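Local coordinates for putative exported protein (Bordetella pertussis Tohama I, PDB 2PFZ), which binds pyroglutamic acid as an extracytoplasmic solute receptor, probably delivering it to a tripartite ATP-independent periplasmic (TRAP) transporter, at residues Asn13-Leu19 / Tyr115-Pro120; Tyr88-Phe92 / Trp240-Gln244. All blocks are in the same frame, centred on the assembly; numbering follows the deposited sequence.

Contact 1 of 2, residues Asn13-Leu19 / Tyr115-Pro120; sequences NLHVENL and YSVAWP. With PCA (pyroglutamic acid), chain B.
H15, on the first turn of helix 14-30, presses its imidazole against the indole of W119 in an edge-to-face pair, the planes 58° apart. From CB the H15 chain points toward strand 111-118, its CG anti to the carbonyl carbon (chi1 -68°), which aims the ring between V117 and W119. Its ND1 passes CG2 of V117. CE1 meets that methyl and, close to the ring plane, the backbone oxygen of V117, with H15 CE1 3.4 Å from V117 O. On the other branch CD2 lies 3.4 Å from W119 CE2, and at the tip NE2 sits over the indole face, 3.3 Å from W119 CD2. L14 CD1 of the same helix turn lies over the centre of one imidazole face.

The opposite face of W119 carries the ligand: CD of pyroglutamic acid rests above it, and the ligand OE is 3.2 Å from W119 CE3. The indole is therefore sandwiched between H15 and the bound solute, while its NE1 is fixed by N208 OD1. W119 forms one wall of the ligand pocket of this DctP-family receptor, with H15 in the second shell behind it.

Beyond the indole, L14 CD2 packs on the CG-CD side of the P120 ring. Toward the far end of the contact one water ties helix to strand, donating to H15 O, accepting from N18 ND2 at 3.0 Å and bonded to Y115 OH at 2.8 Å. N18 ND2 also reaches A235 O, and L19 CD2 packs 3.2 Å from Y115 OH.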
loop_
_atom_site.group_PDB
_atom_site.type_symbol
_atom_site.label_atom_id
_atom_site.label_comp_id
_atom_site.label_asym_id
_atom_site.label_seq_id
_atom_site.Cartn_x
_atom_site.Cartn_y
_atom_site.Cartn_z
ATOM N N ASN A 13 -12.900 -1.870 -3.202
ATOM C CA ASN A 13 -11.466 -1.722 -3.422
ATOM C C ASN A 13 -10.808 -2.997 -3.980
ATOM O O ASN A 13 -11.129 -4.135 -3.554
ATOM C CB ASN A 13 -10.814 -1.216 -2.142
ATOM C CG ASN A 13 -9.297 -1.257 -2.185
ATOM O OD1 ASN A 13 -8.633 -0.292 -2.600
ATOM N ND2 ASN A 13 -8.745 -2.373 -1.772
ATOM N N LEU A 14 -9.902 -2.801 -4.941
ATOM C CA LEU A 14 -9.208 -3.907 -5.622
ATOM C C LEU A 14 -8.556 -4.926 -4.656
ATOM O O LEU A 14 -8.657 -6.143 -4.886
ATOM C CB LEU A 14 -8.203 -3.386 -6.686
ATOM C CG LEU A 14 -6.865 -2.759 -6.239
ATOM C CD1 LEU A 14 -5.749 -3.801 -6.103
ATOM C CD2 LEU A 14 -6.428 -1.611 -7.161
ATOM N N HIS A 15 -7.917 -4.466 -3.573
ATOM C CA HIS A 15 -7.316 -5.421 -2.611
ATOM C C HIS A 15 -8.380 -6.269 -1.915
ATOM O O HIS A 15 -8.138 -7.430 -1.603
ATOM C CB HIS A 15 -6.511 -4.714 -1.522
ATOM C CG HIS A 15 -5.261 -4.056 -2.022
ATOM N ND1 HIS A 15 -4.096 -4.750 -2.270
ATOM C CD2 HIS A 15 -5.007 -2.765 -2.349
ATOM C CE1 HIS A 15 -3.171 -3.912 -2.706
ATOM N NE2 HIS A 15 -3.699 -2.701 -2.758
ATOM N N VAL A 16 -9.551 -5.672 -1.666
ATOM C CA VAL A 16 -10.620 -6.352 -0.914
ATOM C C VAL A 16 -11.406 -7.289 -1.833
ATOM O O VAL A 16 -11.793 -8.404 -1.420
ATOM C CB VAL A 16 -11.537 -5.349 -0.188
ATOM C CG1 VAL A 16 -12.521 -6.079 0.728
ATOM C CG2 VAL A 16 -10.687 -4.378 0.651
ATOM N N GLU A 17 -11.667 -6.834 -3.062
ATOM C CA GLU A 17 -12.137 -7.728 -4.124
ATOM C C GLU A 17 -11.240 -8.972 -4.178
ATOM O O GLU A 17 -11.747 -10.089 -4.222
ATOM C CB GLU A 17 -12.142 -7.028 -5.483
ATOM C CG GLU A 17 -12.610 -7.937 -6.639
ATOM C CD GLU A 17 -12.667 -7.202 -7.988
ATOM O OE1 GLU A 17 -12.924 -7.860 -9.040
ATOM O OE2 GLU A 17 -12.453 -5.967 -8.006
ATOM N N ASN A 18 -9.917 -8.784 -4.146
ATOM C CA ASN A 18 -8.972 -9.922 -4.181
ATOM C C ASN A 18 -9.106 -10.772 -2.916
ATOM O O ASN A 18 -9.070 -12.023 -2.968
ATOM C CB ASN A 18 -7.518 -9.427 -4.324
ATOM C CG ASN A 18 -6.546 -10.518 -4.668
ATOM O OD1 ASN A 18 -6.821 -11.382 -5.505
ATOM N ND2 ASN A 18 -5.384 -10.474 -4.055
ATOM N N LEU A 19 -9.209 -10.092 -1.767
ATOM C CA LEU A 19 -9.318 -10.801 -0.475
ATOM C C LEU A 19 -10.573 -11.676 -0.448
ATOM O O LEU A 19 -10.575 -12.764 0.148
ATOM C CB LEU A 19 -9.374 -9.823 0.706
ATOM C CG LEU A 19 -8.024 -9.261 1.163
ATOM C CD1 LEU A 19 -8.258 -7.992 2.014
ATOM C CD2 LEU A 19 -7.271 -10.307 1.966
ATOM N N TYR A 115 1.029 -13.108 1.566
ATOM C CA TYR A 115 1.241 -12.551 0.241
ATOM C C TYR A 115 1.236 -11.033 0.306
ATOM O O TYR A 115 0.800 -10.467 1.297
ATOM C CB TYR A 115 0.214 -13.071 -0.732
ATOM C CG TYR A 115 -1.193 -12.547 -0.582
ATOM C CD1 TYR A 115 -2.137 -13.229 0.200
ATOM C CD2 TYR A 115 -1.610 -11.391 -1.273
ATOM C CE1 TYR A 115 -3.446 -12.778 0.294
ATOM C CE2 TYR A 115 -2.935 -10.939 -1.189
ATOM C CZ TYR A 115 -3.838 -11.640 -0.393
ATOM O OH TYR A 115 -5.146 -11.205 -0.291
ATOM N N SER A 116 1.768 -10.391 -0.732
ATOM C CA SER A 116 1.869 -8.932 -0.756
ATOM C C SER A 116 1.520 -8.441 -2.159
ATOM O O SER A 116 1.978 -9.038 -3.146
ATOM C CB SER A 116 3.289 -8.488 -0.381
ATOM O OG SER A 116 3.424 -7.056 -0.289
ATOM N N VAL A 117 0.669 -7.411 -2.252
ATOM C CA VAL A 117 0.351 -6.862 -3.559
ATOM C C VAL A 117 0.469 -5.354 -3.642
ATOM O O VAL A 117 0.162 -4.655 -2.698
ATOM C CB VAL A 117 -0.934 -7.445 -4.275
ATOM C CG1 VAL A 117 -1.641 -8.629 -3.533
ATOM C CG2 VAL A 117 -1.871 -6.391 -4.835
ATOM N N ALA A 118 0.957 -4.883 -4.782
ATOM C CA ALA A 118 1.182 -3.455 -4.973
ATOM C C ALA A 118 -0.111 -2.736 -5.308
ATOM O O ALA A 118 -0.885 -3.201 -6.133
ATOM C CB ALA A 118 2.196 -3.221 -6.098
ATOM N N TRP A 119 -0.319 -1.596 -4.655
ATOM C CA TRP A 119 -1.283 -0.590 -5.098
ATOM C C TRP A 119 -0.760 -0.027 -6.430
ATOM O O TRP A 119 0.426 -0.157 -6.737
ATOM C CB TRP A 119 -1.330 0.563 -4.086
ATOM C CG TRP A 119 -2.096 0.300 -2.809
ATOM C CD1 TRP A 119 -1.607 -0.228 -1.651
ATOM C CD2 TRP A 119 -3.456 0.620 -2.567
ATOM N NE1 TRP A 119 -2.587 -0.263 -0.684
ATOM C CE2 TRP A 119 -3.748 0.235 -1.230
ATOM C CE3 TRP A 119 -4.476 1.162 -3.352
ATOM C CZ2 TRP A 119 -5.005 0.411 -0.664
ATOM C CZ3 TRP A 119 -5.729 1.329 -2.791
ATOM C CH2 TRP A 119 -5.980 0.965 -1.453
ATOM N N PRO A 120 -1.641 0.606 -7.228
ATOM C CA PRO A 120 -1.188 1.254 -8.476
ATOM C C PRO A 120 -0.213 2.433 -8.266
ATOM O O PRO A 120 -0.050 2.937 -7.144
ATOM C CB PRO A 120 -2.495 1.693 -9.125
ATOM C CG PRO A 120 -3.562 0.727 -8.472
ATOM C CD PRO A 120 -3.105 0.680 -7.080
HETATM N N PCA B . -4.401 4.119 -1.574
HETATM C CA PCA B . -4.201 3.936 -0.123
HETATM C CB PCA B . -2.736 3.633 0.194
HETATM C CG PCA B . -2.000 3.675 -1.132
HETATM C CD PCA B . -3.087 3.915 -2.138
HETATM O OE PCA B . -2.893 3.899 -3.363
HETATM C C PCA B . -4.546 5.253 0.534
HETATM O O PCA B . -4.786 5.334 1.745
HETATM O OXT PCA B . -4.585 6.273 -0.174
HETATM O O HOH W 1 -5.633 -8.770 -1.581
#

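Contact 2 of 2, residues Tyr88-Phe92 / Trp240-Gln244; sequences YDASF and WKLSQ
The phenol of Y88 has the aliphatic chain of Q244 laid over one face, with Q244 CB 3.7 Å from the ring centroid and almost on the ring normal. The extended Q244 chain runs on past the ring in the opposite sense to the tyrosine, and its amide lies only 19° from the ring plane, with NE2 3.8 Å from Y88 CG. At the edge of the same phenol stand W240 CE3 and S243 OG.

The indole of W240 is met on one face by F92, whose edge atom CD1 comes 3.7 Å from W240 CE2. The two planes are nearly perpendicular (84°), a T-shaped pair, and F92 CB adds an off-centre CH-pi contact to the same six-membered ring. S91 OG approaches the indole edge near its plane, 3.4 Å from W240 CH2.

At its tip Y88 OH donates to S243 OG at 2.8 Å. The serine hydroxyl has a second partner in A118 O, and W240 NE1 is bonded to S116 O, which fixes the rotation of the indole. With CG anti to the carbonyl carbon (chi1 -80°), Y88 reaches across the helix interface to that hydroxyl.

The result is a near-antiparallel pairing of the start of helix 88-107 with the long helix 222-256, the long helix hydrogen-bonded to strand 111-118 through W240 and S243 and helix 88-107 touching it through S91 on A118, in the periplasmic-binding-protein fold of the DctP family.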
loop_
_atom_site.group_PDB
_atom_site.type_symbol
_atom_site.label_atom_id
_atom_site.label_comp_id
_atom_site.label_asym_id
_atom_site.label_seq_id
_atom_site.Cartn_x
_atom_site.Cartn_y
_atom_site.Cartn_z
ATOM N N TYR A 88 5.236 -1.402 -12.405
ATOM C CA TYR A 88 4.886 -2.726 -11.855
ATOM C C TYR A 88 6.062 -3.719 -11.844
ATOM O O TYR A 88 6.253 -4.445 -10.873
ATOM C CB TYR A 88 3.664 -3.297 -12.562
ATOM C CG TYR A 88 2.360 -2.728 -12.041
ATOM C CD1 TYR A 88 1.791 -3.216 -10.861
ATOM C CD2 TYR A 88 1.712 -1.662 -12.694
ATOM C CE1 TYR A 88 0.588 -2.700 -10.353
ATOM C CE2 TYR A 88 0.495 -1.145 -12.190
ATOM C CZ TYR A 88 -0.044 -1.670 -11.016
ATOM O OH TYR A 88 -1.240 -1.184 -10.521
ATOM N N ASP A 89 6.844 -3.771 -12.914
ATOM C CA ASP A 89 7.977 -4.695 -12.949
ATOM C C ASP A 89 9.050 -4.322 -11.932
ATOM O O ASP A 89 9.563 -5.181 -11.186
ATOM C CB ASP A 89 8.576 -4.758 -14.363
ATOM C CG ASP A 89 9.803 -5.644 -14.431
ATOM O OD1 ASP A 89 9.670 -6.854 -14.184
ATOM O OD2 ASP A 89 10.891 -5.116 -14.732
ATOM N N ALA A 90 9.410 -3.043 -11.896
ATOM C CA ALA A 90 10.405 -2.605 -10.905
ATOM C C ALA A 90 9.871 -2.827 -9.503
ATOM O O ALA A 90 10.609 -3.236 -8.596
ATOM C CB ALA A 90 10.766 -1.137 -11.126
ATOM N N SER A 91 8.578 -2.582 -9.310
ATOM C CA SER A 91 7.955 -2.785 -8.001
ATOM C C SER A 91 8.009 -4.265 -7.584
ATOM O O SER A 91 8.332 -4.573 -6.431
ATOM C CB SER A 91 6.488 -2.346 -8.019
ATOM O OG SER A 91 5.866 -2.618 -6.754
ATOM N N PHE A 92 7.665 -5.169 -8.502
ATOM C CA PHE A 92 7.778 -6.603 -8.177
ATOM C C PHE A 92 9.231 -7.013 -7.851
ATOM O O PHE A 92 9.518 -7.795 -6.935
ATOM C CB PHE A 92 7.215 -7.479 -9.294
ATOM C CG PHE A 92 6.982 -8.897 -8.852
ATOM C CD1 PHE A 92 5.855 -9.214 -8.112
ATOM C CD2 PHE A 92 7.913 -9.882 -9.126
ATOM C CE1 PHE A 92 5.643 -10.501 -7.655
ATOM C CE2 PHE A 92 7.711 -11.179 -8.686
ATOM C CZ PHE A 92 6.573 -11.488 -7.955
ATOM N N TRP A 240 -1.704 -8.766 -8.101
ATOM C CA TRP A 240 -0.815 -7.974 -8.970
ATOM C C TRP A 240 -1.467 -7.775 -10.339
ATOM O O TRP A 240 -1.397 -6.681 -10.919
ATOM C CB TRP A 240 0.562 -8.636 -9.113
ATOM C CG TRP A 240 1.427 -8.402 -7.920
ATOM C CD1 TRP A 240 1.391 -9.079 -6.722
ATOM C CD2 TRP A 240 2.461 -7.419 -7.798
ATOM N NE1 TRP A 240 2.338 -8.568 -5.864
ATOM C CE2 TRP A 240 3.007 -7.543 -6.500
ATOM C CE3 TRP A 240 2.990 -6.450 -8.670
ATOM C CZ2 TRP A 240 4.047 -6.721 -6.040
ATOM C CZ3 TRP A 240 4.030 -5.622 -8.203
ATOM C CH2 TRP A 240 4.547 -5.767 -6.917
ATOM N N LYS A 241 -2.088 -8.848 -10.835
ATOM C CA LYS A 241 -2.844 -8.832 -12.086
ATOM C C LYS A 241 -3.935 -7.763 -12.086
ATOM O O LYS A 241 -3.982 -6.910 -12.989
ATOM C CB LYS A 241 -3.433 -10.236 -12.356
ATOM C CG LYS A 241 -4.243 -10.389 -13.650
ATOM C CD LYS A 241 -4.990 -11.748 -13.655
ATOM C CE LYS A 241 -5.940 -11.893 -14.873
ATOM N NZ LYS A 241 -5.304 -11.538 -16.188
ATOM N N LEU A 242 -4.802 -7.789 -11.075
ATOM C CA LEU A 242 -5.943 -6.862 -11.026
ATOM C C LEU A 242 -5.501 -5.418 -10.773
ATOM O O LEU A 242 -6.121 -4.481 -11.282
ATOM C CB LEU A 242 -6.988 -7.305 -9.999
ATOM C CG LEU A 242 -7.940 -8.488 -10.346
ATOM C CD1 LEU A 242 -7.307 -9.751 -11.076
ATOM C CD2 LEU A 242 -8.686 -8.926 -9.083
ATOM N N SER A 243 -4.415 -5.248 -10.023
ATOM C CA SER A 243 -3.906 -3.921 -9.726
ATOM C C SER A 243 -3.480 -3.234 -11.020
ATOM O O SER A 243 -3.903 -2.113 -11.304
ATOM C CB SER A 243 -2.714 -4.010 -8.770
ATOM O OG SER A 243 -2.314 -2.698 -8.370
ATOM N N GLN A 244 -2.686 -3.932 -11.822
ATOM C CA GLN A 244 -2.165 -3.350 -13.079
ATOM C C GLN A 244 -3.273 -3.168 -14.104
ATOM O O GLN A 244 -3.362 -2.115 -14.740
ATOM C CB GLN A 244 -1.089 -4.245 -13.663
ATOM C CG GLN A 244 -0.547 -3.727 -15.018
ATOM C CD GLN A 244 0.620 -4.541 -15.524
ATOM O OE1 GLN A 244 0.977 -4.454 -16.704
ATOM N NE2 GLN A 244 1.240 -5.321 -14.642
#

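The centres of contacts 1 and 2 lie about 10 Å apart, and strand 111-118 joins them. Along the chain their segments alternate, 13-19, 88-92, 115-120, then 240-244, and helix 88-107 is followed directly by the strand. Two side chains of helix 222-256 are tied to the backbone of the strand, so the two contacts share a boundary. P120 CA packs 3.2 Å from Y88 OH. Strand 111-118, an outer strand of a three-stranded antiparallel sheet, thus meets helices 14-30, 88-107 and 222-256 just before the chain reaches W119, so packing from distant parts of the sequence converges beside the pyroglutamic acid pocket.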